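Long-range contacts in GCN5-related N-acetyltransferase (Brucella melitensis biovar Abortus 2308, PDB 3TCV), which probably transfers an acetyl group from acetyl-CoA to an amine, perhaps the N-terminal serine or alanine of a protein: residues B[48-52]-B[88-93]; B[108-112]-B[136-140]; B[124-129]-B[161-167]; B[145-149]-B[220-224]. All coordinates share one frame; numbering follows the deposited sequence.

Contact 1. Residues B[48-52]-B[88-93]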
# COMPACT_ATOMS: atom_id res chain seq x y z
N PRO B 48 -19.43 17.28 1.23
CA PRO B 48 -19.17 16.33 0.16
C PRO B 48 -19.03 17.06 -1.17
O PRO B 48 -19.87 17.92 -1.49
CB PRO B 48 -20.42 15.44 0.18
CG PRO B 48 -20.82 15.46 1.61
CD PRO B 48 -20.60 16.88 2.03
N LEU B 49 -17.98 16.77 -1.93
CA LEU B 49 -17.68 17.60 -3.10
C LEU B 49 -18.85 17.50 -4.10
O LEU B 49 -19.30 16.40 -4.41
CB LEU B 49 -16.37 17.19 -3.76
CG LEU B 49 -15.87 18.01 -4.93
CD1 LEU B 49 -15.66 19.44 -4.51
CD2 LEU B 49 -14.58 17.41 -5.52
N ASN B 50 -19.32 18.65 -4.56
CA ASN B 50 -20.43 18.76 -5.53
C ASN B 50 -20.08 19.80 -6.60
O ASN B 50 -19.77 20.95 -6.28
CB ASN B 50 -21.73 19.12 -4.79
CG ASN B 50 -22.91 19.36 -5.74
OD1 ASN B 50 -23.06 20.45 -6.26
ND2 ASN B 50 -23.74 18.34 -5.94
N ALA B 51 -20.12 19.37 -7.86
CA ALA B 51 -19.66 20.18 -8.96
C ALA B 51 -20.40 21.51 -9.06
O ALA B 51 -19.76 22.55 -9.20
CB ALA B 51 -19.77 19.41 -10.27
N GLN B 52 -21.73 21.47 -8.98
CA GLN B 52 -22.56 22.68 -9.12
C GLN B 52 -22.38 23.62 -7.93
O GLN B 52 -22.25 24.82 -8.10
CB GLN B 52 -24.05 22.30 -9.30
N TRP B 88 -12.27 16.89 -14.27
CA TRP B 88 -11.74 16.47 -12.96
C TRP B 88 -12.73 16.67 -11.87
O TRP B 88 -12.87 15.83 -10.99
CB TRP B 88 -10.42 17.18 -12.61
CG TRP B 88 -9.87 16.70 -11.28
CD1 TRP B 88 -8.98 15.64 -11.04
CD2 TRP B 88 -10.19 17.22 -9.96
NE1 TRP B 88 -8.75 15.50 -9.69
CE2 TRP B 88 -9.45 16.41 -8.99
CE3 TRP B 88 -11.03 18.23 -9.48
CZ2 TRP B 88 -9.54 16.64 -7.63
CZ3 TRP B 88 -11.09 18.45 -8.11
CH2 TRP B 88 -10.36 17.65 -7.20
N LEU B 89 -13.42 17.80 -11.88
CA LEU B 89 -14.38 18.13 -10.85
C LEU B 89 -15.53 17.12 -10.82
O LEU B 89 -15.93 16.65 -9.76
CB LEU B 89 -14.94 19.53 -11.11
CG LEU B 89 -16.00 20.02 -10.14
CD1 LEU B 89 -15.40 20.22 -8.74
CD2 LEU B 89 -16.60 21.31 -10.67
N ASP B 90 -16.07 16.81 -12.00
CA ASP B 90 -17.17 15.84 -12.08
C ASP B 90 -16.74 14.45 -11.60
O ASP B 90 -17.46 13.78 -10.85
CB ASP B 90 -17.70 15.77 -13.50
CG ASP B 90 -18.31 17.09 -13.95
OD1 ASP B 90 -18.47 17.99 -13.10
OD2 ASP B 90 -18.59 17.24 -15.16
N LYS B 91 -15.58 13.99 -12.04
CA LYS B 91 -15.10 12.67 -11.62
C LYS B 91 -14.89 12.64 -10.10
O LYS B 91 -15.33 11.70 -9.42
CB LYS B 91 -13.80 12.33 -12.33
CG LYS B 91 -13.29 10.94 -12.04
CD LYS B 91 -11.96 10.73 -12.73
CE LYS B 91 -11.51 9.28 -12.59
NZ LYS B 91 -10.04 9.21 -12.81
N ALA B 92 -14.25 13.68 -9.57
CA ALA B 92 -13.99 13.78 -8.12
C ALA B 92 -15.29 13.83 -7.30
O ALA B 92 -15.36 13.20 -6.24
CB ALA B 92 -13.11 14.99 -7.80
N SER B 93 -16.28 14.58 -7.78
CA SER B 93 -17.57 14.70 -7.08
C SER B 93 -18.34 13.36 -7.00
O SER B 93 -18.98 13.05 -5.98
CB SER B 93 -18.44 15.77 -7.75
OG SER B 93 -17.80 17.05 -7.71
O HOH W 1 -20.09 14.21 -3.05

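Contact 2. Residues B[108-112]-B[136-140]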
# COMPACT_ATOMS: atom_id res chain seq x y z
N SER B 108 -14.58 33.47 5.48
CA SER B 108 -14.98 34.04 4.19
C SER B 108 -16.24 33.42 3.60
O SER B 108 -16.86 34.00 2.70
CB SER B 108 -13.84 33.90 3.19
OG SER B 108 -13.52 32.53 2.99
N GLY B 109 -16.62 32.25 4.09
CA GLY B 109 -17.67 31.45 3.46
C GLY B 109 -17.30 30.80 2.13
O GLY B 109 -18.16 30.18 1.50
N LYS B 110 -16.04 30.92 1.70
CA LYS B 110 -15.59 30.45 0.39
C LYS B 110 -14.96 29.06 0.45
O LYS B 110 -14.31 28.72 1.43
CB LYS B 110 -14.51 31.38 -0.20
CG LYS B 110 -14.85 32.87 -0.30
CD LYS B 110 -15.97 33.14 -1.26
CE LYS B 110 -16.17 34.65 -1.44
NZ LYS B 110 -17.52 34.92 -2.00
N VAL B 111 -15.12 28.30 -0.61
CA VAL B 111 -14.38 27.05 -0.76
C VAL B 111 -12.91 27.42 -0.86
O VAL B 111 -12.52 28.32 -1.62
CB VAL B 111 -14.82 26.27 -2.01
CG1 VAL B 111 -13.93 25.04 -2.23
CG2 VAL B 111 -16.32 25.90 -1.92
N ALA B 112 -12.10 26.79 -0.03
CA ALA B 112 -10.68 27.13 0.06
C ALA B 112 -9.77 26.01 -0.43
O ALA B 112 -8.59 26.22 -0.64
CB ALA B 112 -10.33 27.48 1.50
N PRO B 136 -4.57 29.20 -0.33
CA PRO B 136 -4.09 30.33 0.47
C PRO B 136 -5.07 30.85 1.53
O PRO B 136 -4.61 31.38 2.54
CB PRO B 136 -3.77 31.40 -0.56
CG PRO B 136 -4.47 31.01 -1.80
CD PRO B 136 -4.70 29.54 -1.76
N LEU B 137 -6.36 30.65 1.35
CA LEU B 137 -7.31 31.10 2.36
C LEU B 137 -7.12 30.37 3.68
O LEU B 137 -7.43 30.91 4.73
CB LEU B 137 -8.75 30.95 1.90
CG LEU B 137 -9.30 31.83 0.78
CD1 LEU B 137 -10.74 31.42 0.51
CD2 LEU B 137 -9.22 33.31 1.14
N ILE B 138 -6.63 29.13 3.63
CA ILE B 138 -6.53 28.32 4.83
C ILE B 138 -5.15 27.75 5.12
O ILE B 138 -4.94 27.27 6.22
CB ILE B 138 -7.54 27.16 4.81
CG1 ILE B 138 -7.26 26.18 3.66
CG2 ILE B 138 -8.95 27.71 4.73
CD1 ILE B 138 -8.18 24.95 3.66
N SER B 139 -4.23 27.80 4.15
CA SER B 139 -2.93 27.15 4.30
C SER B 139 -2.19 27.78 5.48
O SER B 139 -2.11 29.00 5.58
CB SER B 139 -2.09 27.33 3.03
OG SER B 139 -0.97 26.47 3.09
N ARG B 140 -1.68 26.95 6.39
CA ARG B 140 -1.01 27.44 7.59
C ARG B 140 -1.88 28.30 8.53
O ARG B 140 -1.36 29.07 9.32
CB ARG B 140 0.30 28.17 7.20
O HOH W 2 -7.81 28.97 -0.67

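Contact 3. Residues B[124-129]-B[161-167]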
# COMPACT_ATOMS: atom_id res chain seq x y z
N ASN B 124 -10.39 -4.17 7.47
CA ASN B 124 -9.34 -4.04 8.46
C ASN B 124 -9.37 -2.72 9.23
O ASN B 124 -8.51 -2.49 10.09
CB ASN B 124 -8.00 -4.23 7.77
CG ASN B 124 -7.85 -5.62 7.18
OD1 ASN B 124 -7.80 -6.60 7.91
ND2 ASN B 124 -7.76 -5.71 5.86
N GLY B 125 -10.34 -1.85 8.92
CA GLY B 125 -10.43 -0.55 9.55
C GLY B 125 -9.22 0.32 9.25
O GLY B 125 -8.62 0.88 10.16
N VAL B 126 -8.82 0.40 7.98
CA VAL B 126 -7.66 1.24 7.58
C VAL B 126 -8.13 2.25 6.55
O VAL B 126 -8.93 1.92 5.66
CB VAL B 126 -6.51 0.38 7.01
CG1 VAL B 126 -5.30 1.25 6.62
CG2 VAL B 126 -6.08 -0.70 8.01
N ILE B 127 -7.66 3.50 6.66
CA ILE B 127 -8.08 4.52 5.73
C ILE B 127 -7.02 5.61 5.66
O ILE B 127 -6.18 5.69 6.56
CB ILE B 127 -9.43 5.10 6.18
CG1 ILE B 127 -10.10 5.89 5.07
CG2 ILE B 127 -9.28 5.92 7.46
CD1 ILE B 127 -11.58 6.08 5.35
N GLU B 128 -7.03 6.37 4.57
CA GLU B 128 -6.04 7.45 4.34
C GLU B 128 -6.73 8.80 4.16
O GLU B 128 -7.81 8.89 3.56
CB GLU B 128 -5.16 7.12 3.12
CG GLU B 128 -4.25 8.25 2.63
CD GLU B 128 -3.52 7.99 1.31
OE1 GLU B 128 -3.22 6.84 0.98
OE2 GLU B 128 -3.27 8.98 0.61
N ILE B 129 -6.11 9.84 4.72
CA ILE B 129 -6.44 11.22 4.33
C ILE B 129 -5.46 11.60 3.22
O ILE B 129 -4.28 11.61 3.44
CB ILE B 129 -6.38 12.25 5.50
CG1 ILE B 129 -6.68 13.64 4.93
CG2 ILE B 129 -5.05 12.20 6.29
CD1 ILE B 129 -6.91 14.74 5.95
N TYR B 161 -12.17 3.07 13.19
CA TYR B 161 -11.03 2.48 12.47
C TYR B 161 -9.79 2.31 13.37
O TYR B 161 -9.75 2.82 14.50
CB TYR B 161 -10.71 3.30 11.22
CG TYR B 161 -11.58 2.99 10.02
CD1 TYR B 161 -11.02 2.90 8.73
CD2 TYR B 161 -12.95 2.82 10.13
CE1 TYR B 161 -11.81 2.64 7.63
CE2 TYR B 161 -13.74 2.55 9.03
CZ TYR B 161 -13.18 2.46 7.78
OH TYR B 161 -13.96 2.21 6.66
N ARG B 162 -8.82 1.51 12.89
CA ARG B 162 -7.65 1.11 13.67
C ARG B 162 -6.39 1.87 13.26
O ARG B 162 -5.43 1.91 14.00
CB ARG B 162 -7.31 -0.38 13.42
CG ARG B 162 -8.38 -1.39 13.70
CD ARG B 162 -7.79 -2.79 13.62
NE ARG B 162 -6.87 -3.03 14.73
CZ ARG B 162 -5.69 -3.66 14.64
NH1 ARG B 162 -5.22 -4.11 13.48
NH2 ARG B 162 -4.95 -3.79 15.72
N ARG B 163 -6.37 2.36 12.02
CA ARG B 163 -5.15 2.89 11.39
C ARG B 163 -5.54 3.96 10.38
O ARG B 163 -6.40 3.74 9.49
CB ARG B 163 -4.40 1.73 10.70
CG ARG B 163 -3.23 2.11 9.79
CD ARG B 163 -2.65 0.91 9.04
NE ARG B 163 -1.67 1.39 8.05
CZ ARG B 163 -0.45 1.83 8.32
NH1 ARG B 163 0.06 1.72 9.53
NH2 ARG B 163 0.32 2.32 7.36
N TYR B 164 -4.91 5.13 10.53
CA TYR B 164 -5.22 6.33 9.72
C TYR B 164 -3.91 6.79 9.09
O TYR B 164 -2.91 7.03 9.78
CB TYR B 164 -5.79 7.38 10.66
CG TYR B 164 -6.21 8.70 10.07
CD1 TYR B 164 -7.11 8.77 9.02
CD2 TYR B 164 -5.74 9.89 10.60
CE1 TYR B 164 -7.51 10.01 8.54
CE2 TYR B 164 -6.13 11.12 10.13
CZ TYR B 164 -7.03 11.17 9.08
OH TYR B 164 -7.44 12.39 8.60
N GLU B 165 -3.88 6.81 7.76
CA GLU B 165 -2.63 6.95 7.04
C GLU B 165 -2.44 8.30 6.38
O GLU B 165 -3.42 8.94 5.93
CB GLU B 165 -2.53 5.89 5.92
CG GLU B 165 -2.55 4.45 6.38
CD GLU B 165 -2.72 3.46 5.25
OE1 GLU B 165 -2.12 2.38 5.39
OE2 GLU B 165 -3.47 3.72 4.26
N TRP B 166 -1.17 8.68 6.25
CA TRP B 166 -0.70 9.82 5.46
C TRP B 166 0.43 9.33 4.58
O TRP B 166 1.31 8.63 5.04
CB TRP B 166 -0.20 10.90 6.39
CG TRP B 166 0.26 12.19 5.75
CD1 TRP B 166 1.42 12.43 5.03
CD2 TRP B 166 -0.40 13.50 5.88
NE1 TRP B 166 1.49 13.77 4.66
CE2 TRP B 166 0.42 14.44 5.13
CE3 TRP B 166 -1.58 13.95 6.46
CZ2 TRP B 166 0.07 15.80 5.02
CZ3 TRP B 166 -1.91 15.30 6.34
CH2 TRP B 166 -1.11 16.20 5.64
N GLU B 167 0.39 9.64 3.28
CA GLU B 167 1.51 9.33 2.39
C GLU B 167 1.75 10.54 1.51
O GLU B 167 0.80 11.27 1.12
CB GLU B 167 1.27 8.07 1.53
CG GLU B 167 -0.11 7.99 0.90
CD GLU B 167 -0.19 7.19 -0.40
OE1 GLU B 167 -1.31 6.70 -0.69
OE2 GLU B 167 0.82 7.09 -1.14
O HOH W 3 -6.07 -3.42 10.73
O HOH W 4 -1.96 11.07 2.20

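Contact 4. Residues B[145-149]-B[220-224]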
# COMPACT_ATOMS: atom_id res chain seq x y z
N THR B 145 -5.67 22.96 9.89
CA THR B 145 -5.50 21.98 10.96
C THR B 145 -6.85 21.36 11.31
O THR B 145 -6.96 20.15 11.49
CB THR B 145 -4.81 22.59 12.20
OG1 THR B 145 -3.44 22.88 11.89
CG2 THR B 145 -4.91 21.65 13.44
N GLU B 146 -7.90 22.18 11.41
CA GLU B 146 -9.23 21.65 11.74
C GLU B 146 -9.82 20.75 10.63
O GLU B 146 -10.54 19.80 10.94
CB GLU B 146 -10.20 22.77 12.15
CG GLU B 146 -11.48 22.24 12.75
CD GLU B 146 -12.41 23.37 13.19
OE1 GLU B 146 -12.59 24.34 12.43
OE2 GLU B 146 -12.97 23.27 14.30
N ALA B 147 -9.49 21.03 9.36
CA ALA B 147 -9.90 20.16 8.25
C ALA B 147 -9.38 18.73 8.43
O ALA B 147 -10.10 17.74 8.22
CB ALA B 147 -9.42 20.72 6.93
N GLN B 148 -8.12 18.64 8.84
CA GLN B 148 -7.47 17.35 9.13
C GLN B 148 -8.15 16.70 10.35
O GLN B 148 -8.54 15.51 10.30
CB GLN B 148 -5.97 17.58 9.36
CG GLN B 148 -5.05 16.39 9.20
CD GLN B 148 -5.39 15.20 10.08
OE1 GLN B 148 -5.92 14.24 9.59
NE2 GLN B 148 -5.04 15.24 11.35
N PHE B 149 -8.30 17.50 11.42
CA PHE B 149 -8.89 17.06 12.67
C PHE B 149 -10.26 16.45 12.47
O PHE B 149 -10.57 15.40 13.04
CB PHE B 149 -9.03 18.22 13.68
CG PHE B 149 -9.63 17.80 15.00
CD1 PHE B 149 -8.92 17.00 15.89
CD2 PHE B 149 -10.93 18.17 15.33
CE1 PHE B 149 -9.49 16.60 17.09
CE2 PHE B 149 -11.50 17.79 16.54
CZ PHE B 149 -10.78 17.00 17.42
N TYR B 220 -5.10 18.56 19.93
CA TYR B 220 -5.74 19.34 18.88
C TYR B 220 -6.83 20.25 19.48
O TYR B 220 -6.95 21.40 19.08
CB TYR B 220 -6.41 18.44 17.87
CG TYR B 220 -5.55 17.90 16.72
CD1 TYR B 220 -5.69 18.39 15.41
CD2 TYR B 220 -4.66 16.84 16.93
CE1 TYR B 220 -4.94 17.84 14.36
CE2 TYR B 220 -3.91 16.32 15.89
CZ TYR B 220 -4.04 16.82 14.61
OH TYR B 220 -3.30 16.23 13.59
N GLN B 221 -7.63 19.68 20.37
CA GLN B 221 -8.74 20.45 20.97
C GLN B 221 -8.17 21.64 21.72
O GLN B 221 -8.72 22.73 21.66
CB GLN B 221 -9.57 19.57 21.91
CG GLN B 221 -10.63 18.76 21.19
CD GLN B 221 -11.37 17.78 22.10
OE1 GLN B 221 -10.81 17.27 23.07
NE2 GLN B 221 -12.61 17.48 21.74
N ALA B 222 -7.05 21.45 22.41
CA ALA B 222 -6.41 22.53 23.15
C ALA B 222 -5.89 23.60 22.18
O ALA B 222 -6.08 24.79 22.40
CB ALA B 222 -5.28 21.99 24.01
N TRP B 223 -5.26 23.16 21.09
CA TRP B 223 -4.69 24.07 20.10
C TRP B 223 -5.73 24.86 19.34
O TRP B 223 -5.52 26.04 19.04
CB TRP B 223 -3.78 23.30 19.10
CG TRP B 223 -3.06 24.25 18.19
CD1 TRP B 223 -1.89 24.96 18.45
CD2 TRP B 223 -3.48 24.72 16.87
NE1 TRP B 223 -1.57 25.78 17.42
CE2 TRP B 223 -2.47 25.67 16.44
CE3 TRP B 223 -4.54 24.43 16.02
CZ2 TRP B 223 -2.53 26.30 15.21
CZ3 TRP B 223 -4.60 25.09 14.80
CH2 TRP B 223 -3.61 25.99 14.40
N LEU B 224 -6.86 24.23 19.03
CA LEU B 224 -7.93 24.85 18.28
C LEU B 224 -8.79 25.79 19.13
O LEU B 224 -9.52 26.59 18.59
CB LEU B 224 -8.85 23.80 17.66
CG LEU B 224 -8.23 22.99 16.51
CD1 LEU B 224 -9.11 21.81 16.20
CD2 LEU B 224 -8.05 23.82 15.25

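Contact 1. Residues B[48-52]-B[88-93]
L49 reaches from the start of 48-52 into the flank of helix 82-94, and its side chain can be followed atom by atom. CB stays 4.2 Å from S93 OG, and CG closes to 3.5 Å from the same OG. CG stands anti to the backbone N (chi1 -176°), which carries the two methyls in among the helix side chains. CD2 packs on A92 CB at 3.6 Å, with W88 CZ3 more loosely beside it, while CD1 turns to L89 CD1, 4.3 Å off. A further apolar pair, A51 CB with L89 CD2 at 3.7 Å, extends this patch to the first turn of the next helix.

The hydroxyl of S93 takes no bond from 48-52. It donates to L89 O within its own helix (OG to O, 2.8 Å) from above the carbonyl plane, while S93 N reaches that oxygen from the opposite face. A water also links the backbones, donating to L49 O (2.7 Å) and, weakly, to S93 O.

N50 N-caps helix 51-61, its OD1 accepting from K53 N. The contact thus lies where strand 44-48 passes into that helix: helix 82-94 packs against the turn, L58 covers L49 from helix 51-61, and strand 99-105 flanks both segments through F100, which pairs with the L49 backbone and meets the W88 ring edge-to-face.

Contact 2. Residues B[108-112]-B[136-140]
S108 OG has two hydrogen-bond partners while L137 CD1 rests 3.9 Å from it: it accepts a hydrogen bond from K110 N (3.3 Å, 159° at the hydrogen) and shares another with D105. The bond to K110 N, two residues on, makes an ST turn, set in the hairpin that joins strand 99-105 to strand 110-121. The S108 torsion (chi1 61°) places OG between its own backbone N and carbonyl carbon, from where it can meet the K110 N-H.

One branch of L137 rests on the turn. Its CD1 touches K110 CB at 3.8 Å as well as the serine oxygen, and the lysine chain then bends at CB-CG and leads its amine away from the leucine. No direct hydrogen bond links the segments; a water does so, donating to A112 O (2.9 Å) and accepting from L137 N (3.0 Å). A112 also has backbone bonds with V103 of strand 99-105 and with G135.

Residues 136-140 lead from strand 126-134 to helix 142-158. In GNAT enzymes the loop at this place usually holds the pyrophosphate of CoA, and a similar role is probable here; the contact packs its start against the hairpin. At the buried end the methyl of A112 is covered by two residues of that loop, L137 and I138: A112 CB lies 3.8 Å from L137 CB and 3.5 Å from I138 CG2.

Contact 3. Residues B[124-129]-B[161-167]
G125 and Y161 open the closely paired end of this contact: G125 CA lies over one face of the Y161 ring, 3.9 Å from its centroid and 23° off the normal, a CH-pi contact. G125 O accepts from two successive amides, R162 N at 2.8 Å, on a lone pair in the carbonyl plane, and R163 N, longer and less straight. A G1 beta bulge sets G125 and V126 opposite D121 of the neighbouring strand. Parallel pairing follows through I127 N to R163 O, E165 N to I127 O (2.8 Å) and I129 N to E165 O.

On the face carrying V126, E128, R163 and E165, R163 grips E165 OE1 side-on with NE (2.9 Å) and NH2, while V126 CG1 packs at the edge of the guanidinium. R119 forms salt bridges with both E128 and E165, which probably offsets their like charges, and R163 NH1 reaches R191 O of the second subunit. On the other face I127 CG2 meets the edge of the Y164 ring, and I129 CG2 approaches Y164 CZ to 3.6 Å.

Beyond E165 the pairing loosens. CA atoms of E128 and E165 are 4.4 Å apart, but those of I129 and W166 are 6.0 Å apart, and a water steps in, accepting from E167 N (3.0 Å) with I129 O nearby. E167, partly exposed, marks this wetter end. The segment directions differ by 37°, and the widening CA spacing shows that the strands part. With helix 142-158 between them in sequence they form a beta-alpha-beta unit, with the splay of parallel strands in which GNAT enzymes usually seat acetyl-CoA.

Contact 4. Residues B[145-149]-B[220-224]
F149 and Y220 make the centre of this helix pair. Their planes are 28° from parallel but slid well apart, with centroids 5.4 Å from each other, so the rings barely overlap and the real touch is at F149 CD1, 3.5 Å from Y220 CB. F149 CG is anti to the backbone N (chi1 -180°), which sends the ring across the gap between the helices, past the tyrosine running the opposite way. L224 splits its branches: CD1 lies 4.2 Å from F149 CD2, and CD2 lies 3.9 Å from E146 CB. One turn before F149, T145 CB comes within 3.6 Å of W223 CZ3.

Polar contact across the segments is slight. Q148 NE2 donates weakly to Y220 OH (3.0 Å, 128° at the hydrogen), its amide steeply inclined to the phenol ring.

Partners further out fix these groups. Y220 OH also bonds F182 O, and Q148 OE1 is held by the hydroxyl of Y164. R181 bonds T145 OG1 and makes a cation-pi contact with W223, while the backbone N atoms of R42 and Y43 hold the E146 carboxylate.

The segment axes run 11.1 Å apart at 150°, roughly antiparallel and wide enough for rings to fill the space. Helix 142-158 thus lies between strand 126-134, which meets A147 and Q148, and helix 213-224, whose Y220 and W223 are packed in turn by helix 239-245.

Contact 1 closes before the others open. Contacts 2 and 3 then alternate along the chain, as do contacts 3 and 4. Contacts 2 and 3 both reach the mixed sheet through neighbouring strands 110-121 and 126-134, yet their centres are 26 Å apart, on opposite sides of the chain centre. Contacts 1 and 4 are equally distant, again on opposite sides. Contacts 3 and 4 touch through a probable hydrogen bond from Y164 OH to Q148 OE1 at 2.6 Å, which ties the splayed strands to helix 142-158. Contact 2 precedes that helix, its nearest atoms about 5 Å from contact 4. The contact 2 loop and contact 3 strands probably border the CoA site; contact 4 backs that helix.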